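Local coordinates for leucine aminopeptidase 2, chloroplastic (Streptomyces sp. BC16019, PDB 5LHJ), which is a manganese-binding M17-family aminopeptidase of bottromycin maturation, expected to remove unsubstituted N-terminal amino acids from peptides, at residues A35-R43 with V104-L114; D327-T335 with V348-R356. One frame throughout, in Å; residues are numbered along the deposited sequence.

Contact 1: residues A35-R43 with V104-L114; sequences AADVVACGR and VGPARTLRLDL
R111 and V39 lie side by side on one face of a parallel strand pair, 38-43 with 109-112. Traced outward from the backbone, R111 first touches A36 with its CB, CB to CB 4.0 Å. CG lies anti to the backbone N (chi1 -168°), and a bend at chi3 (78°) folds the guanidinium back over V39. There V39 CG2 lies over one face of the group, offset toward its rim, and V39 CG1 comes within 3.5 Å of R111 NH2. The edge meets D113 side-on: R111 NE donates to D113 OD1 (2.8 Å) and NH2 to OD2, a bidentate salt bridge on syn lone pairs. Between the strands the backbone ladder runs V38 N to T109 O, R111 N to V38 O, A40 N to R111 O and D113 N to A40 O. Where it begins, D37 OD2 accepts from R108 N at 2.8 Å and from T109 N, while T109 OG1 takes D37 N (2.9 Å) and donates to A35 O. On the other face, covered by helices 90-102 and 124-139, A40 CB meets L112 CD2. These are neighbouring inner strands, 38-43 flanked by 76-81 and 109-112 by 156-159, in the sheet of an N-terminal domain probably related to macro domains. One face is thus apolar against helices; the other carries a salt bridge resting on a valine, where the arginine's charge is probably largely balanced by D113.

Contact 2: residues D327-T335 with V348-R356; sequences DVVRHLDGT and VVLADVLVR
A single carboxylate on helix 345-358, that of D352, grips both the ring and the following backbone amide of the H331-L332 corner. H331 ND1 donates to D352 OD2 at 3.0 Å, with the oxygen in the ring plane but the nitrogen 32° out of the carboxylate plane; a weaker, more bent bond runs from ND1 to OD1. OD1 also takes L332 N at 2.8 Å, nearly along its C-O axis. Ring and carboxylate planes stand 37° apart. D352 CG sits beside its backbone N (chi1 -51°), which swings the carboxylate off the helix toward the loop. The ring is held at its far side too, where NE2 bonds T337, and D352 OD2 has a second donor in G226 N. With an alanine at D352, H331 ND1, L332 N and G226 N would probably lose their acceptor, leaving the ring its NE2 bond. Around this polar centre A351 CB approaches H331 CE1 at 3.6 Å, V329 CG1 lies over one ring face, and L332 CD2 touches V355 CG1 at 3.9 Å, while V355 CG2 meets D333 CB. H331-G334 is a type I hairpin turn with glycine last; D333 OD1 accepts T335 N, an Asx turn, and also T335 OG1. F451 meets the H331 ring edge-to-face. The helix begins at E345, a manganese ligand in this enzyme, though no metal is bound in this chain; it turns V349 and V353 to strand 306-316 and L350 and L354 to strand 255-263, while strand 328-330, paired with 336-338, reaches it through V329, which touches V348 near helix 225-231.

Overall arrangement
The two contacts lie on opposite sides of the chain's centre, their own centres 53 Å apart, and share no secondary-structure element. Contact 1 belongs to the N-terminal domain and contact 2 to the catalytic domain; both are partly buried. In contact 1 two neighbouring strands are joined mainly backbone to backbone, with side-chain polar bonds at the start of the pair and on one face, away from the metal site. Contact 2 instead ties a loop and short strand to a helix, and each of its cross-contact hydrogen bonds ends on one aspartate carboxylate. All its touching residues are at least partly buried, whereas contact 1 includes exposed residues; the start of contact 2's helix reaches the manganese-binding site.

Contact 1: residues A35-R43 with V104-L114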
loop_
_atom_site.group_PDB
_atom_site.type_symbol
_atom_site.label_atom_id
_atom_site.label_comp_id
_atom_site.label_asym_id
_atom_site.label_seq_id
_atom_site.Cartn_x
_atom_site.Cartn_y
_atom_site.Cartn_z
ATOM N N ALA A 35 -26.044 43.902 -35.535
ATOM C CA ALA A 35 -24.926 44.464 -34.723
ATOM C C ALA A 35 -24.399 43.444 -33.711
ATOM O O ALA A 35 -25.150 42.597 -33.208
ATOM C CB ALA A 35 -25.364 45.738 -34.005
ATOM N N ALA A 36 -23.102 43.529 -33.427
ATOM C CA ALA A 36 -22.488 42.692 -32.414
ATOM C C ALA A 36 -22.953 43.171 -31.041
ATOM O O ALA A 36 -22.952 44.364 -30.762
ATOM C CB ALA A 36 -20.968 42.741 -32.523
ATOM N N ASP A 37 -23.374 42.241 -30.193
ATOM C CA ASP A 37 -23.675 42.574 -28.806
ATOM C C ASP A 37 -22.374 42.830 -28.066
ATOM O O ASP A 37 -22.334 43.683 -27.194
ATOM C CB ASP A 37 -24.439 41.447 -28.117
ATOM C CG ASP A 37 -25.774 41.176 -28.762
ATOM O OD1 ASP A 37 -26.428 42.135 -29.228
ATOM O OD2 ASP A 37 -26.160 39.991 -28.826
ATOM N N VAL A 38 -21.329 42.073 -28.422
ATOM C CA VAL A 38 -20.006 42.191 -27.809
ATOM C C VAL A 38 -18.924 42.263 -28.893
ATOM O O VAL A 38 -18.968 41.520 -29.886
ATOM C CB VAL A 38 -19.710 40.994 -26.868
ATOM C CG1 VAL A 38 -18.346 41.149 -26.193
ATOM C CG2 VAL A 38 -20.799 40.851 -25.825
ATOM N N VAL A 39 -17.967 43.169 -28.698
ATOM C CA VAL A 39 -16.778 43.281 -29.540
ATOM C C VAL A 39 -15.547 43.110 -28.651
ATOM O O VAL A 39 -15.425 43.802 -27.635
ATOM C CB VAL A 39 -16.704 44.652 -30.232
ATOM C CG1 VAL A 39 -15.391 44.801 -31.003
ATOM C CG2 VAL A 39 -17.901 44.845 -31.159
ATOM N N ALA A 40 -14.653 42.206 -29.038
ATOM C CA ALA A 40 -13.405 41.962 -28.317
ATOM C C ALA A 40 -12.237 42.613 -29.045
ATOM O O ALA A 40 -11.933 42.247 -30.187
ATOM C CB ALA A 40 -13.153 40.478 -28.173
ATOM N N CYS A 41 -11.572 43.527 -28.339
ATOM C CA CYS A 41 -10.468 44.335 -28.849
ATOM C C CYS A 41 -9.165 43.803 -28.257
ATOM O O CYS A 41 -9.044 43.734 -27.031
ATOM C CB CYS A 41 -10.685 45.785 -28.397
ATOM S SG CYS A 41 -9.417 46.986 -28.855
ATOM N N GLY A 42 -8.206 43.440 -29.110
ATOM C CA GLY A 42 -6.889 42.981 -28.673
ATOM C C GLY A 42 -5.988 44.147 -28.312
ATOM O O GLY A 42 -5.892 45.104 -29.072
ATOM N N ARG A 43 -5.336 44.068 -27.154
ATOM C CA ARG A 43 -4.476 45.136 -26.661
ATOM C C ARG A 43 -3.125 44.583 -26.233
ATOM O O ARG A 43 -3.063 43.772 -25.321
ATOM C CB ARG A 43 -5.136 45.820 -25.461
ATOM C CG ARG A 43 -6.492 46.452 -25.742
ATOM C CD ARG A 43 -6.320 47.630 -26.673
ATOM N NE ARG A 43 -7.551 48.376 -26.889
ATOM C CZ ARG A 43 -7.618 49.520 -27.580
ATOM N NH1 ARG A 43 -6.522 50.073 -28.123
ATOM N NH2 ARG A 43 -8.790 50.136 -27.720
ATOM N N VAL A 104 -18.184 36.252 -22.656
ATOM C CA VAL A 104 -19.263 36.813 -23.465
ATOM C C VAL A 104 -20.570 37.082 -22.677
ATOM O O VAL A 104 -21.390 37.918 -23.081
ATOM C CB VAL A 104 -19.493 35.903 -24.716
ATOM C CG1 VAL A 104 -20.392 34.713 -24.403
ATOM C CG2 VAL A 104 -20.002 36.700 -25.893
ATOM N N GLY A 105 -20.774 36.394 -21.553
ATOM C CA GLY A 105 -22.031 36.529 -20.806
ATOM C C GLY A 105 -23.198 36.019 -21.651
ATOM O O GLY A 105 -23.012 35.065 -22.399
ATOM N N PRO A 106 -24.382 36.663 -21.564
ATOM C CA PRO A 106 -25.573 36.211 -22.289
ATOM C C PRO A 106 -25.734 36.754 -23.725
ATOM O O PRO A 106 -26.837 36.691 -24.277
ATOM C CB PRO A 106 -26.708 36.726 -21.403
ATOM C CG PRO A 106 -26.178 38.012 -20.874
ATOM C CD PRO A 106 -24.710 37.760 -20.634
ATOM N N ALA A 107 -24.657 37.247 -24.334
ATOM C CA ALA A 107 -24.744 37.893 -25.644
ATOM C C ALA A 107 -25.131 36.902 -26.733
ATOM O O ALA A 107 -24.770 35.734 -26.665
ATOM C CB ALA A 107 -23.418 38.540 -26.000
ATOM N N ARG A 108 -25.859 37.384 -27.731
ATOM C CA ARG A 108 -26.221 36.574 -28.888
ATOM C C ARG A 108 -25.134 36.575 -29.944
ATOM O O ARG A 108 -24.969 35.576 -30.652
ATOM C CB ARG A 108 -27.518 37.075 -29.536
ATOM C CG ARG A 108 -28.749 37.066 -28.648
ATOM C CD ARG A 108 -29.964 37.483 -29.468
ATOM N NE ARG A 108 -31.183 37.604 -28.667
ATOM C CZ ARG A 108 -32.370 38.000 -29.135
ATOM N NH1 ARG A 108 -32.529 38.328 -30.421
ATOM N NH2 ARG A 108 -33.413 38.070 -28.304
ATOM N N THR A 109 -24.422 37.696 -30.082
ATOM C CA THR A 109 -23.417 37.853 -31.144
ATOM C C THR A 109 -22.110 38.445 -30.606
ATOM O O THR A 109 -22.139 39.396 -29.822
ATOM C CB THR A 109 -23.962 38.751 -32.274
ATOM O OG1 THR A 109 -24.340 40.015 -31.723
ATOM C CG2 THR A 109 -25.198 38.125 -32.908
ATOM N N LEU A 110 -20.980 37.859 -31.025
ATOM C CA LEU A 110 -19.642 38.283 -30.615
ATOM C C LEU A 110 -18.762 38.498 -31.842
ATOM O O LEU A 110 -18.675 37.618 -32.694
ATOM C CB LEU A 110 -19.001 37.217 -29.709
ATOM C CG LEU A 110 -17.504 37.347 -29.407
ATOM C CD1 LEU A 110 -17.216 38.613 -28.616
ATOM C CD2 LEU A 110 -17.028 36.102 -28.670
ATOM N N ARG A 111 -18.129 39.663 -31.942
ATOM C CA ARG A 111 -17.144 39.925 -32.991
ATOM C C ARG A 111 -15.772 40.033 -32.339
ATOM O O ARG A 111 -15.569 40.886 -31.477
ATOM C CB ARG A 111 -17.453 41.214 -33.766
ATOM C CG ARG A 111 -16.610 41.333 -35.027
ATOM C CD ARG A 111 -16.855 42.619 -35.791
ATOM N NE ARG A 111 -16.183 43.771 -35.177
ATOM C CZ ARG A 111 -16.768 44.908 -34.792
ATOM N NH1 ARG A 111 -18.079 45.126 -34.941
ATOM N NH2 ARG A 111 -16.021 45.869 -34.257
ATOM N N LEU A 112 -14.855 39.149 -32.736
ATOM C CA LEU A 112 -13.471 39.197 -32.288
ATOM C C LEU A 112 -12.656 40.035 -33.268
ATOM O O LEU A 112 -12.515 39.657 -34.440
ATOM C CB LEU A 112 -12.881 37.777 -32.231
ATOM C CG LEU A 112 -13.700 36.788 -31.397
ATOM C CD1 LEU A 112 -13.146 35.382 -31.547
ATOM C CD2 LEU A 112 -13.730 37.221 -29.950
ATOM N N ASP A 113 -12.137 41.166 -32.792
ATOM C CA ASP A 113 -11.208 41.988 -33.572
ATOM C C ASP A 113 -9.742 41.696 -33.247
ATOM O O ASP A 113 -8.859 42.408 -33.719
ATOM C CB ASP A 113 -11.505 43.482 -33.349
ATOM C CG ASP A 113 -12.840 43.925 -33.948
ATOM O OD1 ASP A 113 -13.558 43.112 -34.567
ATOM O OD2 ASP A 113 -13.185 45.115 -33.802
ATOM N N LEU A 114 -9.470 40.628 -32.495
ATOM C CA LEU A 114 -8.122 40.354 -31.987
ATOM C C LEU A 114 -7.061 40.218 -33.077
ATOM O O LEU A 114 -5.929 40.663 -32.895
ATOM C CB LEU A 114 -8.109 39.067 -31.135
ATOM C CG LEU A 114 -9.054 38.965 -29.939
ATOM C CD1 LEU A 114 -8.890 37.591 -29.303
ATOM C CD2 LEU A 114 -8.839 40.043 -28.891
HETATM O O HOH W 1 -8.061 44.282 -31.744
#

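Contact 2: residues D327-T335 with V348-R356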
loop_
_atom_site.group_PDB
_atom_site.type_symbol
_atom_site.label_atom_id
_atom_site.label_comp_id
_atom_site.label_asym_id
_atom_site.label_seq_id
_atom_site.Cartn_x
_atom_site.Cartn_y
_atom_site.Cartn_z
ATOM N N ASP A 327 -0.239 -15.990 -21.327
ATOM C CA ASP A 327 -0.652 -16.305 -22.697
ATOM C C ASP A 327 0.355 -15.776 -23.699
ATOM O O ASP A 327 1.086 -14.824 -23.417
ATOM C CB ASP A 327 -2.035 -15.748 -23.014
ATOM C CG ASP A 327 -3.159 -16.567 -22.387
ATOM O OD1 ASP A 327 -2.878 -17.631 -21.774
ATOM O OD2 ASP A 327 -4.324 -16.136 -22.520
ATOM N N VAL A 328 0.397 -16.426 -24.852
ATOM C CA VAL A 328 1.281 -16.019 -25.926
ATOM C C VAL A 328 0.427 -15.702 -27.141
ATOM O O VAL A 328 -0.433 -16.510 -27.542
ATOM C CB VAL A 328 2.366 -17.089 -26.211
ATOM C CG1 VAL A 328 3.136 -16.769 -27.486
ATOM C CG2 VAL A 328 3.318 -17.193 -25.032
ATOM N N VAL A 329 0.670 -14.526 -27.718
ATOM C CA VAL A 329 0.025 -14.086 -28.948
ATOM C C VAL A 329 0.987 -14.315 -30.117
ATOM O O VAL A 329 2.132 -13.856 -30.081
ATOM C CB VAL A 329 -0.371 -12.594 -28.869
ATOM C CG1 VAL A 329 -0.881 -12.095 -30.217
ATOM C CG2 VAL A 329 -1.411 -12.390 -27.772
ATOM N N ARG A 330 0.514 -15.019 -31.146
ATOM C CA ARG A 330 1.243 -15.166 -32.406
ATOM C C ARG A 330 0.710 -14.124 -33.390
ATOM O O ARG A 330 -0.440 -14.199 -33.829
ATOM C CB ARG A 330 1.068 -16.588 -32.956
ATOM C CG ARG A 330 1.608 -16.842 -34.365
ATOM C CD ARG A 330 2.967 -17.500 -34.430
ATOM N NE ARG A 330 3.143 -18.638 -33.517
ATOM C CZ ARG A 330 4.296 -19.290 -33.346
ATOM N NH1 ARG A 330 5.379 -18.952 -34.048
ATOM N NH2 ARG A 330 4.371 -20.283 -32.460
ATOM N N HIS A 331 1.573 -13.179 -33.751
ATOM C CA HIS A 331 1.173 -12.017 -34.535
ATOM C C HIS A 331 1.122 -12.308 -36.030
ATOM O O HIS A 331 1.547 -13.385 -36.491
ATOM C CB HIS A 331 2.126 -10.845 -34.260
ATOM C CG HIS A 331 2.035 -10.316 -32.864
ATOM N ND1 HIS A 331 0.993 -9.524 -32.429
ATOM C CD2 HIS A 331 2.864 -10.458 -31.806
ATOM C CE1 HIS A 331 1.184 -9.205 -31.161
ATOM N NE2 HIS A 331 2.309 -9.763 -30.760
ATOM N N LEU A 332 0.615 -11.327 -36.775
ATOM C CA LEU A 332 0.497 -11.391 -38.247
ATOM C C LEU A 332 1.830 -11.613 -38.985
ATOM O O LEU A 332 1.830 -12.192 -40.084
ATOM C CB LEU A 332 -0.174 -10.096 -38.747
ATOM C CG LEU A 332 -0.493 -9.928 -40.241
ATOM C CD1 LEU A 332 -1.430 -11.019 -40.702
ATOM C CD2 LEU A 332 -1.142 -8.567 -40.467
ATOM N N ASP A 333 2.945 -11.165 -38.406
ATOM C CA ASP A 333 4.283 -11.384 -38.969
ATOM C C ASP A 333 4.948 -12.695 -38.506
ATOM O O ASP A 333 6.112 -12.930 -38.821
ATOM C CB ASP A 333 5.220 -10.192 -38.701
ATOM C CG ASP A 333 5.569 -10.003 -37.215
ATOM O OD1 ASP A 333 5.061 -10.734 -36.351
ATOM O OD2 ASP A 333 6.357 -9.083 -36.928
ATOM N N GLY A 334 4.215 -13.528 -37.772
ATOM C CA GLY A 334 4.728 -14.795 -37.262
ATOM C C GLY A 334 5.488 -14.731 -35.948
ATOM O O GLY A 334 5.813 -15.788 -35.384
ATOM N N THR A 335 5.769 -13.528 -35.435
ATOM C CA THR A 335 6.494 -13.390 -34.168
ATOM C C THR A 335 5.529 -13.485 -32.996
ATOM O O THR A 335 4.318 -13.355 -33.162
ATOM C CB THR A 335 7.305 -12.077 -34.073
ATOM O OG1 THR A 335 6.435 -10.933 -34.004
ATOM C CG2 THR A 335 8.232 -11.934 -35.244
ATOM N N VAL A 348 0.030 -4.500 -27.776
ATOM C CA VAL A 348 -0.326 -5.813 -28.316
ATOM C C VAL A 348 -1.387 -5.674 -29.426
ATOM O O VAL A 348 -1.303 -6.346 -30.444
ATOM C CB VAL A 348 -0.800 -6.761 -27.172
ATOM C CG1 VAL A 348 -1.323 -8.087 -27.708
ATOM C CG2 VAL A 348 0.325 -6.993 -26.176
ATOM N N VAL A 349 -2.353 -4.791 -29.221
ATOM C CA VAL A 349 -3.379 -4.487 -30.217
ATOM C C VAL A 349 -2.759 -3.807 -31.464
ATOM O O VAL A 349 -3.064 -4.166 -32.607
ATOM C CB VAL A 349 -4.483 -3.597 -29.605
ATOM C CG1 VAL A 349 -5.430 -3.090 -30.666
ATOM C CG2 VAL A 349 -5.258 -4.344 -28.515
ATOM N N LEU A 350 -1.898 -2.821 -31.241
ATOM C CA LEU A 350 -1.274 -2.078 -32.330
ATOM C C LEU A 350 -0.331 -2.915 -33.196
ATOM O O LEU A 350 -0.207 -2.641 -34.387
ATOM C CB LEU A 350 -0.502 -0.874 -31.784
ATOM C CG LEU A 350 -1.337 0.234 -31.132
ATOM C CD1 LEU A 350 -0.453 1.235 -30.380
ATOM C CD2 LEU A 350 -2.160 0.927 -32.174
ATOM N N ALA A 351 0.336 -3.906 -32.594
ATOM C CA ALA A 351 1.383 -4.698 -33.268
ATOM C C ALA A 351 0.969 -5.186 -34.652
ATOM O O ALA A 351 1.601 -4.864 -35.662
ATOM C CB ALA A 351 1.782 -5.879 -32.396
ATOM N N ASP A 352 -0.137 -5.915 -34.717
ATOM C CA ASP A 352 -0.555 -6.524 -35.995
ATOM C C ASP A 352 -1.035 -5.474 -36.983
ATOM O O ASP A 352 -0.870 -5.630 -38.190
ATOM C CB ASP A 352 -1.651 -7.559 -35.764
ATOM C CG ASP A 352 -1.271 -8.544 -34.701
ATOM O OD1 ASP A 352 -0.584 -9.522 -35.047
ATOM O OD2 ASP A 352 -1.582 -8.325 -33.498
ATOM N N VAL A 353 -1.602 -4.382 -36.474
ATOM C CA VAL A 353 -2.049 -3.301 -37.356
ATOM C C VAL A 353 -0.842 -2.608 -38.006
ATOM O O VAL A 353 -0.889 -2.255 -39.178
ATOM C CB VAL A 353 -2.951 -2.293 -36.614
ATOM C CG1 VAL A 353 -3.384 -1.166 -37.543
ATOM C CG2 VAL A 353 -4.156 -3.019 -36.021
ATOM N N LEU A 354 0.253 -2.438 -37.263
ATOM C CA LEU A 354 1.490 -1.895 -37.850
ATOM C C LEU A 354 2.075 -2.811 -38.928
ATOM O O LEU A 354 2.594 -2.325 -39.941
ATOM C CB LEU A 354 2.532 -1.614 -36.761
ATOM C CG LEU A 354 2.229 -0.417 -35.864
ATOM C CD1 LEU A 354 3.139 -0.430 -34.644
ATOM C CD2 LEU A 354 2.378 0.896 -36.622
ATOM N N VAL A 355 1.960 -4.125 -38.731
ATOM C CA VAL A 355 2.384 -5.093 -39.764
ATOM C C VAL A 355 1.534 -4.852 -41.021
ATOM O O VAL A 355 2.065 -4.664 -42.114
ATOM C CB VAL A 355 2.263 -6.566 -39.298
ATOM C CG1 VAL A 355 2.603 -7.533 -40.432
ATOM C CG2 VAL A 355 3.167 -6.845 -38.090
ATOM N N ARG A 356 0.221 -4.834 -40.846
ATOM C CA ARG A 356 -0.699 -4.648 -41.959
ATOM C C ARG A 356 -0.464 -3.301 -42.658
ATOM O O ARG A 356 -0.439 -3.231 -43.899
ATOM C CB ARG A 356 -2.151 -4.764 -41.481
ATOM C CG ARG A 356 -3.188 -4.681 -42.601
ATOM C CD ARG A 356 -4.614 -4.743 -42.090
ATOM N NE ARG A 356 -5.557 -4.373 -43.144
ATOM C CZ ARG A 356 -5.974 -5.169 -44.130
ATOM N NH1 ARG A 356 -5.549 -6.431 -44.247
ATOM N NH2 ARG A 356 -6.838 -4.687 -45.033
#